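Local coordinates for protein RMD9, mitochondrial (Saccharomyces cerevisiae S288C, PDB 7A9W), which binds a dodecamer motif in the 3'-UTR of mitochondrial mRNAs and takes part in the processing or stability of those transcripts, at residues C50-L55 with V108-H113; K163-G168 with L197-T202; E542-I547 with P573-Y578. All coordinates share one frame; numbering follows the deposited sequence.

How the interactions relate
All three interactions join parts of one alpha-helical chain that has no beta strand, and they follow one another in series. Interactions 1 and 2 are neighbours, their centres 18 Å apart: V108 and S109 of helix 105-128 lie against V164, S165, V166 and S167 of the loop in interaction 2, with a probable hydrogen bond between S109 OG and S167 OG at 3.0 Å. Interaction 3, on helix 540-550, lies 55 Å from interaction 1 and 61 Å from interaction 2, centre to centre, on the opposite side of the chain's centre. Interaction 2 lies where the first assigned PPR repeat begins and interaction 3 past the last assigned one, and RNA lies close to all three contacts.

Interaction 1 (C50-L55 with V108-H113). With nucleotides of chain B.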
ATOM      1  N   CYS A  50     -15.910  25.638  -4.296  1.00106.04           N
ATOM      2  CA  CYS A  50     -15.193  24.652  -3.493  1.00112.76           C
ATOM      3  C   CYS A  50     -14.480  23.620  -4.359  1.00 99.82           C
ATOM      4  O   CYS A  50     -13.399  23.150  -3.990  1.00 92.28           O
ATOM      5  CB  CYS A  50     -16.153  23.963  -2.524  1.00108.44           C
ATOM      6  SG  CYS A  50     -17.463  23.008  -3.324  1.00131.40           S
ATOM      7  N   VAL A  51     -15.061  23.255  -5.503  1.00 96.66           N
ATOM      8  CA  VAL A  51     -14.421  22.282  -6.384  1.00 83.28           C
ATOM      9  C   VAL A  51     -13.146  22.866  -6.982  1.00 87.37           C
ATOM     10  O   VAL A  51     -12.093  22.215  -6.998  1.00 93.17           O
ATOM     11  CB  VAL A  51     -15.400  21.818  -7.479  1.00 83.73           C
ATOM     12  CG1 VAL A  51     -14.661  21.057  -8.568  1.00 76.77           C
ATOM     13  CG2 VAL A  51     -16.487  20.947  -6.878  1.00 90.23           C
ATOM     14  N   SER A  52     -13.218  24.103  -7.478  1.00 80.16           N
ATOM     15  CA  SER A  52     -12.033  24.738  -8.046  1.00 93.65           C
ATOM     16  C   SER A  52     -10.996  25.035  -6.969  1.00 95.91           C
ATOM     17  O   SER A  52      -9.790  24.925  -7.216  1.00 91.35           O
ATOM     18  CB  SER A  52     -12.423  26.020  -8.779  1.00107.08           C
ATOM     19  OG  SER A  52     -13.369  25.752  -9.800  1.00120.30           O
ATOM     20  N   SER A  53     -11.445  25.412  -5.771  1.00 89.78           N
ATOM     21  CA  SER A  53     -10.505  25.696  -4.691  1.00102.69           C
ATOM     22  C   SER A  53      -9.811  24.427  -4.216  1.00102.88           C
ATOM     23  O   SER A  53      -8.608  24.440  -3.929  1.00 98.29           O
ATOM     24  CB  SER A  53     -11.226  26.381  -3.530  1.00 96.60           C
ATOM     25  OG  SER A  53     -10.329  26.665  -2.471  1.00112.86           O
ATOM     26  N   ALA A  54     -10.550  23.317  -4.127  1.00 88.17           N
ATOM     27  CA  ALA A  54      -9.944  22.066  -3.691  1.00 77.08           C
ATOM     28  C   ALA A  54      -9.071  21.455  -4.779  1.00 89.34           C
ATOM     29  O   ALA A  54      -8.058  20.817  -4.472  1.00 73.42           O
ATOM     30  CB  ALA A  54     -11.026  21.080  -3.255  1.00 78.09           C
ATOM     31  N   LEU A  55      -9.441  21.636  -6.051  1.00 81.41           N
ATOM     32  CA  LEU A  55      -8.593  21.160  -7.139  1.00 73.65           C
ATOM     33  C   LEU A  55      -7.296  21.955  -7.214  1.00 79.93           C
ATOM     34  O   LEU A  55      -6.229  21.391  -7.481  1.00 79.59           O
ATOM     35  CB  LEU A  55      -9.344  21.233  -8.467  1.00 69.91           C
ATOM     36  CG  LEU A  55     -10.261  20.060  -8.808  1.00 87.07           C
ATOM     37  CD1 LEU A  55     -10.998  20.315 -10.115  1.00 71.12           C
ATOM     38  CD2 LEU A  55      -9.457  18.772  -8.884  1.00 67.49           C
ATOM     39  N   VAL A 108     -19.206  18.035 -13.566  1.00107.37           N
ATOM     40  CA  VAL A 108     -19.177  16.686 -13.011  1.00 84.08           C
ATOM     41  C   VAL A 108     -17.807  16.057 -13.214  1.00 98.14           C
ATOM     42  O   VAL A 108     -17.322  15.300 -12.365  1.00 85.34           O
ATOM     43  CB  VAL A 108     -20.294  15.832 -13.636  1.00 88.88           C
ATOM     44  CG1 VAL A 108     -20.386  14.482 -12.932  1.00 87.73           C
ATOM     45  CG2 VAL A 108     -21.610  16.582 -13.568  1.00 98.93           C
ATOM     46  N   SER A 109     -17.162  16.355 -14.342  1.00 95.99           N
ATOM     47  CA  SER A 109     -15.804  15.871 -14.557  1.00 79.31           C
ATOM     48  C   SER A 109     -14.839  16.490 -13.554  1.00 85.72           C
ATOM     49  O   SER A 109     -13.887  15.836 -13.109  1.00 77.90           O
ATOM     50  CB  SER A 109     -15.369  16.170 -15.989  1.00 94.62           C
ATOM     51  OG  SER A 109     -16.191  15.488 -16.917  1.00 80.29           O
ATOM     52  N   ARG A 110     -15.073  17.752 -13.184  1.00 85.63           N
ATOM     53  CA  ARG A 110     -14.254  18.396 -12.162  1.00 80.55           C
ATOM     54  C   ARG A 110     -14.437  17.735 -10.801  1.00 88.34           C
ATOM     55  O   ARG A 110     -13.484  17.659 -10.014  1.00 85.26           O
ATOM     56  CB  ARG A 110     -14.592  19.885 -12.081  1.00 86.90           C
ATOM     57  CG  ARG A 110     -14.246  20.670 -13.335  1.00103.35           C
ATOM     58  CD  ARG A 110     -12.851  21.257 -13.260  1.00 93.74           C
ATOM     59  NE  ARG A 110     -12.834  22.507 -12.504  1.00 90.41           N
ATOM     60  CZ  ARG A 110     -11.743  23.233 -12.283  1.00103.70           C
ATOM     61  NH1 ARG A 110     -11.825  24.359 -11.589  1.00105.86           N
ATOM     62  NH2 ARG A 110     -10.570  22.833 -12.755  1.00 96.47           N
ATOM     63  N   LEU A 111     -15.644  17.247 -10.507  1.00 82.03           N
ATOM     64  CA  LEU A 111     -15.876  16.548  -9.248  1.00 78.79           C
ATOM     65  C   LEU A 111     -15.190  15.188  -9.244  1.00 87.20           C
ATOM     66  O   LEU A 111     -14.557  14.803  -8.254  1.00 84.16           O
ATOM     67  CB  LEU A 111     -17.378  16.399  -9.001  1.00 77.92           C
ATOM     68  CG  LEU A 111     -17.778  15.626  -7.740  1.00 88.05           C
ATOM     69  CD1 LEU A 111     -17.242  16.307  -6.488  1.00 76.95           C
ATOM     70  CD2 LEU A 111     -19.287  15.467  -7.663  1.00 84.33           C
ATOM     71  N   ILE A 112     -15.312  14.444 -10.346  1.00 83.90           N
ATOM     72  CA  ILE A 112     -14.660  13.141 -10.446  1.00 72.10           C
ATOM     73  C   ILE A 112     -13.150  13.293 -10.330  1.00 79.21           C
ATOM     74  O   ILE A 112     -12.481  12.504  -9.651  1.00 73.55           O
ATOM     75  CB  ILE A 112     -15.062  12.446 -11.759  1.00 77.40           C
ATOM     76  CG1 ILE A 112     -16.573  12.197 -11.797  1.00 86.19           C
ATOM     77  CG2 ILE A 112     -14.304  11.142 -11.926  1.00 72.07           C
ATOM     78  CD1 ILE A 112     -17.051  11.552 -13.081  1.00 78.06           C
ATOM     79  N   HIS A 113     -12.590  14.311 -10.988  1.00 75.90           N
ATOM     80  CA  HIS A 113     -11.163  14.586 -10.854  1.00 73.05           C
ATOM     81  C   HIS A 113     -10.806  14.922  -9.412  1.00 77.76           C
ATOM     82  O   HIS A 113      -9.753  14.510  -8.911  1.00 72.82           O
ATOM     83  CB  HIS A 113     -10.760  15.726 -11.791  1.00 68.24           C
ATOM     84  CG  HIS A 113      -9.295  16.035 -11.781  1.00 70.67           C
ATOM     85  ND1 HIS A 113      -8.365  15.231 -11.156  1.00 87.46           N
ATOM     86  CD2 HIS A 113      -8.598  17.063 -12.322  1.00 66.47           C
ATOM     87  CE1 HIS A 113      -7.161  15.750 -11.312  1.00 83.03           C
ATOM     88  NE2 HIS A 113      -7.274  16.862 -12.016  1.00 79.24           N
TER
ATOM     89  P     A B   6      -5.565  15.937 -15.661  1.00 74.82           P
ATOM     90  OP1   A B   6      -6.777  15.413 -16.341  1.00 88.62           O
ATOM     91  OP2   A B   6      -5.601  16.218 -14.202  1.00 75.19           O
ATOM     92  O5'   A B   6      -4.365  14.926 -15.931  1.00 84.69           O
ATOM     93  C5'   A B   6      -4.060  14.490 -17.247  1.00 66.26           C
ATOM     94  C4'   A B   6      -2.590  14.196 -17.398  1.00 69.86           C
ATOM     95  O4'   A B   6      -1.837  15.437 -17.383  1.00 72.43           O
ATOM     96  C3'   A B   6      -1.961  13.371 -16.288  1.00 65.47           C
ATOM     97  O3'   A B   6      -2.197  11.981 -16.422  1.00 65.88           O
ATOM     98  C2'   A B   6      -0.492  13.754 -16.387  1.00 65.26           C
ATOM     99  O2'   A B   6       0.126  13.075 -17.469  1.00 69.62           O
ATOM    100  C1'   A B   6      -0.597  15.239 -16.737  1.00 65.44           C
ATOM    101  N9    A B   6      -0.556  16.093 -15.533  1.00 75.15           N
ATOM    102  C8    A B   6      -1.575  16.839 -14.996  1.00 65.11           C
ATOM    103  N7    A B   6      -1.242  17.499 -13.912  1.00 73.68           N
ATOM    104  C5    A B   6       0.091  17.163 -13.719  1.00 64.55           C
ATOM    105  C6    A B   6       1.026  17.535 -12.739  1.00 64.25           C
ATOM    106  N6    A B   6       0.750  18.361 -11.727  1.00 77.65           N
ATOM    107  N1    A B   6       2.273  17.023 -12.835  1.00 85.36           N
ATOM    108  C2    A B   6       2.551  16.195 -13.850  1.00 75.70           C
ATOM    109  N3    A B   6       1.758  15.772 -14.832  1.00 64.63           N
ATOM    110  C4    A B   6       0.527  16.299 -14.708  1.00 66.60           C
TER
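H113 and L55 meet where helix 41-59 packs on helix 105-128 beside the RNA, at the phosphate of an adenine nucleotide of chain B. The methyl L55 CD2 sits over one face of the imidazole, 4.0 Å from the centroid of the H113 ring and 16° off its normal, a CH-pi contact. With CG anti to the backbone N (chi1 -177°), the H113 ring reaches both L55 and the phosphate, H113 NE2 lying 2.8 Å from OP2 of that nucleotide of chain B; the oxygen approaches obliquely to the ring. H173 stacks on the H113 ring as well. The other methyl, L55 CD1, lies 3.6 Å from the backbone O of R110 and also rides over a face of the guanidinium near its rim, 3.7 Å from R110 NH2. Bends at chi2 and chi3 fold the arginine back across this methyl. R110 NH1 then donates to S52 OG at 2.7 Å, nearly in the guanidinium plane but bent at hydrogen (138°), while S52 OG bonds in turn to D48 O. Nearer the backbone, V51 CG1 rests 3.7 Å from R110 CB. Replacing R110, for instance with an alanine, would probably leave S52 OG without this donor and open a gap over L55 CD1. Through its two methyls, L55 thus backs both an arginine and a histidine, and the latter, stacked with H173, brings NE2 to the anionic phosphate.

Interaction 2 (K163-G168 with L197-T202); sequences KVSVSG and LSDETT
T202 OG1 donates to the backbone O of D199 at 3.0 Å, meeting the carbonyl from a direction tilted 17° from its plane, while the methyl of the same threonine faces S165 across the contact. The torsion explains both: chi1 of 75° sets OG1 between the backbone N and the carbonyl carbon, where it can turn back to D199, and swings CG2 to the side of the loop. There T202 CG2 packs 3.7 Å from S165 CB, and S165, with OG anti to its own nitrogen (chi1 176°), brings its hydroxyl to the same methyl. The carboxylate of D199 lies alongside at van der Waals range only, OD2 being 4.0 Å from S165 OG, too long for a bond. V166 adds its backbone rather than its side chain, V166 O standing 3.8 Å from T202 CA. No hydrogen bond links the two segments, so the evidence points to simple packing, with a summed buried area of 156 Å². D199 OD1 also receives two weak bonds from T201, from N at 3.4 Å and from OG1 at 3.3 Å. On helix 105-128, V166 packs against S109 and I112, and S167 packs on an adenine base of the bound RNA. The contact thus joins two segments that each lead into a helix: S167 is the N-cap of helix 168-180, near the start of the assigned first PPR repeat, and D199, with a weak side-chain capping bond, is the N-cap of helix 200-205.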
ATOM      1  N   LYS A 163     -28.660   9.988 -15.698  1.00133.82           N
ATOM      2  CA  LYS A 163     -29.017  11.216 -14.996  1.00132.17           C
ATOM      3  C   LYS A 163     -28.003  12.322 -15.254  1.00116.56           C
ATOM      4  O   LYS A 163     -28.371  13.498 -15.364  1.00113.62           O
ATOM      5  CB  LYS A 163     -29.128  10.951 -13.495  1.00125.06           C
ATOM      6  CG  LYS A 163     -30.509  10.553 -13.011  1.00143.04           C
ATOM      7  CD  LYS A 163     -30.542  10.498 -11.493  1.00153.59           C
ATOM      8  CE  LYS A 163     -31.953  10.288 -10.972  1.00166.14           C
ATOM      9  NZ  LYS A 163     -31.990  10.288  -9.484  1.00172.37           N
ATOM     10  N   VAL A 164     -26.724  11.970 -15.347  1.00109.39           N
ATOM     11  CA  VAL A 164     -25.639  12.942 -15.350  1.00102.54           C
ATOM     12  C   VAL A 164     -24.697  12.646 -16.509  1.00105.24           C
ATOM     13  O   VAL A 164     -24.345  11.488 -16.758  1.00121.82           O
ATOM     14  CB  VAL A 164     -24.878  12.926 -14.008  1.00112.91           C
ATOM     15  CG1 VAL A 164     -23.704  13.862 -14.059  1.00115.36           C
ATOM     16  CG2 VAL A 164     -25.807  13.299 -12.858  1.00107.23           C
ATOM     17  N   SER A 165     -24.285  13.699 -17.208  1.00106.59           N
ATOM     18  CA  SER A 165     -23.351  13.591 -18.317  1.00111.68           C
ATOM     19  C   SER A 165     -21.910  13.711 -17.828  1.00118.70           C
ATOM     20  O   SER A 165     -21.640  14.157 -16.710  1.00131.70           O
ATOM     21  CB  SER A 165     -23.639  14.668 -19.365  1.00117.71           C
ATOM     22  OG  SER A 165     -22.676  14.635 -20.405  1.00132.14           O
ATOM     23  N   VAL A 166     -20.976  13.313 -18.692  1.00112.53           N
ATOM     24  CA  VAL A 166     -19.553  13.353 -18.380  1.00 99.99           C
ATOM     25  C   VAL A 166     -18.773  13.452 -19.685  1.00 99.92           C
ATOM     26  O   VAL A 166     -19.251  13.042 -20.747  1.00113.85           O
ATOM     27  CB  VAL A 166     -19.112  12.117 -17.558  1.00102.55           C
ATOM     28  CG1 VAL A 166     -18.993  10.891 -18.452  1.00 99.47           C
ATOM     29  CG2 VAL A 166     -17.807  12.394 -16.824  1.00 93.18           C
ATOM     30  N   SER A 167     -17.571  14.012 -19.603  1.00101.24           N
ATOM     31  CA  SER A 167     -16.683  14.136 -20.748  1.00 90.07           C
ATOM     32  C   SER A 167     -15.588  13.075 -20.682  1.00 97.01           C
ATOM     33  O   SER A 167     -15.468  12.323 -19.712  1.00110.55           O
ATOM     34  CB  SER A 167     -16.069  15.538 -20.803  1.00 93.46           C
ATOM     35  OG  SER A 167     -15.218  15.758 -19.693  1.00 81.45           O
ATOM     36  N   GLY A 168     -14.777  13.019 -21.741  1.00100.59           N
ATOM     37  CA  GLY A 168     -13.659  12.090 -21.757  1.00 95.59           C
ATOM     38  C   GLY A 168     -12.637  12.376 -20.676  1.00 95.00           C
ATOM     39  O   GLY A 168     -11.973  11.460 -20.186  1.00 83.67           O
ATOM     40  N   LEU A 197     -25.670   3.832 -24.547  1.00150.39           N
ATOM     41  CA  LEU A 197     -26.282   4.922 -23.801  1.00142.84           C
ATOM     42  C   LEU A 197     -27.019   5.842 -24.762  1.00139.00           C
ATOM     43  O   LEU A 197     -26.623   6.004 -25.920  1.00144.20           O
ATOM     44  CB  LEU A 197     -25.243   5.719 -22.999  1.00124.36           C
ATOM     45  CG  LEU A 197     -24.778   5.075 -21.692  1.00122.27           C
ATOM     46  CD1 LEU A 197     -23.752   5.955 -20.990  1.00106.07           C
ATOM     47  CD2 LEU A 197     -25.969   4.804 -20.785  1.00122.27           C
ATOM     48  N   SER A 198     -28.103   6.440 -24.263  1.00144.39           N
ATOM     49  CA  SER A 198     -28.896   7.351 -25.082  1.00153.47           C
ATOM     50  C   SER A 198     -28.083   8.572 -25.495  1.00171.65           C
ATOM     51  O   SER A 198     -27.984   8.896 -26.685  1.00183.61           O
ATOM     52  CB  SER A 198     -30.150   7.776 -24.320  1.00138.21           C
ATOM     53  OG  SER A 198     -30.741   8.918 -24.919  1.00151.75           O
ATOM     54  N   ASP A 199     -27.498   9.263 -24.522  1.00160.65           N
ATOM     55  CA  ASP A 199     -26.720  10.470 -24.787  1.00155.26           C
ATOM     56  C   ASP A 199     -25.433  10.077 -25.501  1.00150.58           C
ATOM     57  O   ASP A 199     -24.507   9.542 -24.888  1.00153.44           O
ATOM     58  CB  ASP A 199     -26.427  11.207 -23.484  1.00154.73           C
ATOM     59  CG  ASP A 199     -25.995  12.641 -23.710  1.00164.82           C
ATOM     60  OD1 ASP A 199     -25.964  13.079 -24.880  1.00174.25           O
ATOM     61  OD2 ASP A 199     -25.690  13.333 -22.716  1.00158.84           O
ATOM     62  N   GLU A 200     -25.377  10.335 -26.810  1.00146.32           N
ATOM     63  CA  GLU A 200     -24.163  10.041 -27.563  1.00143.98           C
ATOM     64  C   GLU A 200     -22.969  10.814 -27.025  1.00130.87           C
ATOM     65  O   GLU A 200     -21.835  10.327 -27.090  1.00134.01           O
ATOM     66  CB  GLU A 200     -24.363  10.359 -29.046  1.00143.08           C
ATOM     67  CG  GLU A 200     -25.246   9.377 -29.796  1.00153.59           C
ATOM     68  CD  GLU A 200     -25.282   9.664 -31.284  1.00172.18           C
ATOM     69  OE1 GLU A 200     -24.577  10.596 -31.724  1.00174.58           O
ATOM     70  OE2 GLU A 200     -26.011   8.959 -32.014  1.00174.11           O
ATOM     71  N   THR A 201     -23.205  12.010 -26.480  1.00128.67           N
ATOM     72  CA  THR A 201     -22.110  12.839 -25.986  1.00131.75           C
ATOM     73  C   THR A 201     -21.313  12.115 -24.908  1.00129.42           C
ATOM     74  O   THR A 201     -20.077  12.118 -24.923  1.00136.36           O
ATOM     75  CB  THR A 201     -22.655  14.164 -25.452  1.00126.24           C
ATOM     76  OG1 THR A 201     -23.540  14.743 -26.418  1.00125.33           O
ATOM     77  CG2 THR A 201     -21.514  15.133 -25.169  1.00116.14           C
ATOM     78  N   THR A 202     -22.009  11.486 -23.959  1.00121.94           N
ATOM     79  CA  THR A 202     -21.320  10.694 -22.947  1.00117.92           C
ATOM     80  C   THR A 202     -20.746   9.419 -23.548  1.00124.94           C
ATOM     81  O   THR A 202     -19.660   8.974 -23.158  1.00125.04           O
ATOM     82  CB  THR A 202     -22.274  10.358 -21.802  1.00118.61           C
ATOM     83  OG1 THR A 202     -23.187   9.339 -22.227  1.00151.18           O
ATOM     84  CG2 THR A 202     -23.064  11.588 -21.395  1.00118.36           C
TER

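Interaction 3 (E542-I547 with P573-Y578)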
ATOM      1  N   GLU A 542      -0.802 -21.210  29.638  1.00115.80           N
ATOM      2  CA  GLU A 542      -1.337 -20.750  30.918  1.00117.14           C
ATOM      3  C   GLU A 542      -1.033 -19.275  31.149  1.00110.60           C
ATOM      4  O   GLU A 542      -1.894 -18.524  31.622  1.00125.90           O
ATOM      5  CB  GLU A 542      -0.779 -21.598  32.061  1.00128.45           C
ATOM      6  CG  GLU A 542      -1.243 -23.044  32.048  1.00133.89           C
ATOM      7  CD  GLU A 542      -0.905 -23.773  33.334  1.00150.83           C
ATOM      8  OE1 GLU A 542      -1.516 -24.829  33.599  1.00155.21           O
ATOM      9  OE2 GLU A 542      -0.031 -23.286  34.082  1.00154.50           O
ATOM     10  N   LEU A 543       0.187 -18.844  30.826  1.00106.56           N
ATOM     11  CA  LEU A 543       0.518 -17.426  30.923  1.00108.75           C
ATOM     12  C   LEU A 543      -0.314 -16.604  29.947  1.00109.71           C
ATOM     13  O   LEU A 543      -0.695 -15.465  30.246  1.00108.43           O
ATOM     14  CB  LEU A 543       2.011 -17.220  30.663  1.00108.21           C
ATOM     15  CG  LEU A 543       2.513 -15.776  30.649  1.00117.13           C
ATOM     16  CD1 LEU A 543       2.431 -15.161  32.039  1.00117.12           C
ATOM     17  CD2 LEU A 543       3.931 -15.705  30.103  1.00106.56           C
ATOM     18  N   TYR A 544      -0.614 -17.170  28.779  1.00104.47           N
ATOM     19  CA  TYR A 544      -1.399 -16.461  27.774  1.00103.14           C
ATOM     20  C   TYR A 544      -2.820 -16.206  28.260  1.00112.67           C
ATOM     21  O   TYR A 544      -3.315 -15.074  28.196  1.00106.77           O
ATOM     22  CB  TYR A 544      -1.403 -17.263  26.474  1.00 98.74           C
ATOM     23  CG  TYR A 544      -2.399 -16.798  25.439  1.00 86.91           C
ATOM     24  CD1 TYR A 544      -2.137 -15.693  24.642  1.00 88.88           C
ATOM     25  CD2 TYR A 544      -3.593 -17.481  25.244  1.00 93.79           C
ATOM     26  CE1 TYR A 544      -3.043 -15.272  23.689  1.00 84.58           C
ATOM     27  CE2 TYR A 544      -4.502 -17.068  24.294  1.00 87.51           C
ATOM     28  CZ  TYR A 544      -4.222 -15.964  23.519  1.00 92.93           C
ATOM     29  OH  TYR A 544      -5.126 -15.551  22.571  1.00 93.66           O
ATOM     30  N   LEU A 545      -3.497 -17.249  28.749  1.00111.06           N
ATOM     31  CA  LEU A 545      -4.857 -17.073  29.247  1.00113.99           C
ATOM     32  C   LEU A 545      -4.886 -16.250  30.529  1.00115.31           C
ATOM     33  O   LEU A 545      -5.898 -15.604  30.825  1.00100.10           O
ATOM     34  CB  LEU A 545      -5.515 -18.435  29.470  1.00 97.58           C
ATOM     35  CG  LEU A 545      -5.818 -19.255  28.215  1.00105.10           C
ATOM     36  CD1 LEU A 545      -6.424 -20.600  28.584  1.00 98.09           C
ATOM     37  CD2 LEU A 545      -6.742 -18.491  27.276  1.00108.24           C
ATOM     38  N   LYS A 546      -3.795 -16.260  31.297  1.00112.59           N
ATOM     39  CA  LYS A 546      -3.742 -15.453  32.512  1.00111.42           C
ATOM     40  C   LYS A 546      -3.643 -13.969  32.183  1.00107.59           C
ATOM     41  O   LYS A 546      -4.286 -13.138  32.836  1.00125.73           O
ATOM     42  CB  LYS A 546      -2.564 -15.891  33.381  1.00110.41           C
ATOM     43  CG  LYS A 546      -2.411 -15.097  34.666  1.00110.10           C
ATOM     44  CD  LYS A 546      -1.294 -15.661  35.528  1.00129.44           C
ATOM     45  CE  LYS A 546      -1.565 -17.109  35.904  1.00125.10           C
ATOM     46  NZ  LYS A 546      -0.497 -17.663  36.783  1.00134.85           N
ATOM     47  N   ILE A 547      -2.842 -13.616  31.174  1.00113.33           N
ATOM     48  CA  ILE A 547      -2.715 -12.217  30.778  1.00106.82           C
ATOM     49  C   ILE A 547      -4.004 -11.724  30.129  1.00 98.90           C
ATOM     50  O   ILE A 547      -4.402 -10.567  30.310  1.00 99.88           O
ATOM     51  CB  ILE A 547      -1.504 -12.037  29.845  1.00107.17           C
ATOM     52  CG1 ILE A 547      -0.202 -12.345  30.588  1.00112.30           C
ATOM     53  CG2 ILE A 547      -1.461 -10.629  29.280  1.00 98.61           C
ATOM     54  CD1 ILE A 547       1.031 -12.230  29.720  1.00112.63           C
ATOM     55  N   PRO A 573      -6.148 -25.960  17.757  1.00104.62           N
ATOM     56  CA  PRO A 573      -7.031 -26.765  18.620  1.00100.50           C
ATOM     57  C   PRO A 573      -6.474 -27.047  20.005  1.00101.92           C
ATOM     58  O   PRO A 573      -7.247 -27.436  20.891  1.00107.39           O
ATOM     59  CB  PRO A 573      -7.213 -28.063  17.821  1.00 91.73           C
ATOM     60  CG  PRO A 573      -6.874 -27.699  16.408  1.00 95.77           C
ATOM     61  CD  PRO A 573      -5.799 -26.663  16.511  1.00 92.57           C
ATOM     62  N   ILE A 574      -5.168 -26.870  20.231  1.00 96.19           N
ATOM     63  CA  ILE A 574      -4.603 -27.129  21.552  1.00105.59           C
ATOM     64  C   ILE A 574      -5.196 -26.200  22.600  1.00116.54           C
ATOM     65  O   ILE A 574      -5.142 -26.498  23.798  1.00124.41           O
ATOM     66  CB  ILE A 574      -3.064 -27.011  21.501  1.00101.46           C
ATOM     67  CG1 ILE A 574      -2.432 -27.622  22.756  1.00 96.38           C
ATOM     68  CG2 ILE A 574      -2.638 -25.558  21.337  1.00 89.35           C
ATOM     69  CD1 ILE A 574      -0.920 -27.539  22.780  1.00 91.36           C
ATOM     70  N   LEU A 575      -5.786 -25.080  22.175  1.00121.57           N
ATOM     71  CA  LEU A 575      -6.381 -24.149  23.124  1.00124.77           C
ATOM     72  C   LEU A 575      -7.668 -24.702  23.726  1.00110.55           C
ATOM     73  O   LEU A 575      -8.041 -24.317  24.841  1.00101.63           O
ATOM     74  CB  LEU A 575      -6.640 -22.807  22.437  1.00120.50           C
ATOM     75  CG  LEU A 575      -6.804 -21.581  23.336  1.00120.44           C
ATOM     76  CD1 LEU A 575      -5.612 -21.440  24.266  1.00107.00           C
ATOM     77  CD2 LEU A 575      -6.975 -20.325  22.497  1.00131.52           C
ATOM     78  N   ASN A 576      -8.354 -25.604  23.016  1.00 97.91           N
ATOM     79  CA  ASN A 576      -9.601 -26.163  23.531  1.00 98.27           C
ATOM     80  C   ASN A 576      -9.368 -26.964  24.805  1.00105.44           C
ATOM     81  O   ASN A 576     -10.280 -27.107  25.627  1.00122.59           O
ATOM     82  CB  ASN A 576     -10.267 -27.040  22.466  1.00105.34           C
ATOM     83  CG  ASN A 576     -10.995 -26.228  21.408  1.00115.87           C
ATOM     84  OD1 ASN A 576     -11.671 -25.248  21.719  1.00123.80           O
ATOM     85  ND2 ASN A 576     -10.865 -26.639  20.151  1.00124.62           N
ATOM     86  N   GLU A 577      -8.153 -27.481  24.988  1.00115.09           N
ATOM     87  CA  GLU A 577      -7.805 -28.253  26.171  1.00115.03           C
ATOM     88  C   GLU A 577      -7.612 -27.381  27.403  1.00115.47           C
ATOM     89  O   GLU A 577      -7.518 -27.914  28.514  1.00120.32           O
ATOM     90  CB  GLU A 577      -6.526 -29.052  25.913  1.00108.81           C
ATOM     91  CG  GLU A 577      -6.548 -29.854  24.628  1.00128.10           C
ATOM     92  CD  GLU A 577      -5.194 -30.454  24.289  1.00124.33           C
ATOM     93  OE1 GLU A 577      -4.255 -30.318  25.103  1.00115.38           O
ATOM     94  OE2 GLU A 577      -5.069 -31.060  23.204  1.00120.16           O
ATOM     95  N   TYR A 578      -7.538 -26.059  27.232  1.00108.68           N
ATOM     96  CA  TYR A 578      -7.283 -25.142  28.332  1.00119.96           C
ATOM     97  C   TYR A 578      -8.456 -24.224  28.643  1.00129.79           C
ATOM     98  O   TYR A 578      -8.412 -23.518  29.656  1.00127.94           O
ATOM     99  CB  TYR A 578      -6.055 -24.274  28.022  1.00106.91           C
ATOM    100  CG  TYR A 578      -4.734 -25.009  27.992  1.00111.93           C
ATOM    101  CD1 TYR A 578      -4.363 -25.765  26.889  1.00120.29           C
ATOM    102  CD2 TYR A 578      -3.847 -24.923  29.057  1.00102.58           C
ATOM    103  CE1 TYR A 578      -3.153 -26.430  26.854  1.00115.20           C
ATOM    104  CE2 TYR A 578      -2.634 -25.583  29.030  1.00118.80           C
ATOM    105  CZ  TYR A 578      -2.291 -26.334  27.927  1.00124.05           C
ATOM    106  OH  TYR A 578      -1.085 -26.994  27.896  1.00144.48           O
TER
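L545 and Y578 both hold CG anti to the carbonyl carbon (chi1 -68° in each), torsions that carry one leucine methyl onto the base of the tyrosine. L545 CD1 lies 3.7 Å from Y578 CB and is as close to the backbone O of Y578; the two side chains cross at about a right angle, and the methyl touches CB rather than the ring. The ring is approached instead by the aliphatic part of a glutamate: E542 CG stands 4.2 Å from Y578 CE2, at the ring's edge and near its plane, with the carboxylate turned 86° from the ring. The polar end of Y578 is held elsewhere, its OH bonding to D539 OD2; D539 OD1 in turn accepts from E542 N, so one aspartate bridges the two partners. In fold terms, this is helix 540-550, beyond the last assigned PPR repeat, packed against a 3-10 segment, 573-575, that follows helix 566-571. Bonds from N576 N to P573 O and from Y578 N to L575 O, each 3.0 Å, tie this tight turn together. It directs L575 toward helix 540-550, where L575 CD1 lies 4.4 Å from L545 CD2. L575 CD2 meets the Y544 ring obliquely, 4.5 Å from Y544 CE2, and Y544 OH bonds to Y564 O. No hydrogen bond spans the two segments themselves, and T565, L579 and Y582 pack on L545 as well.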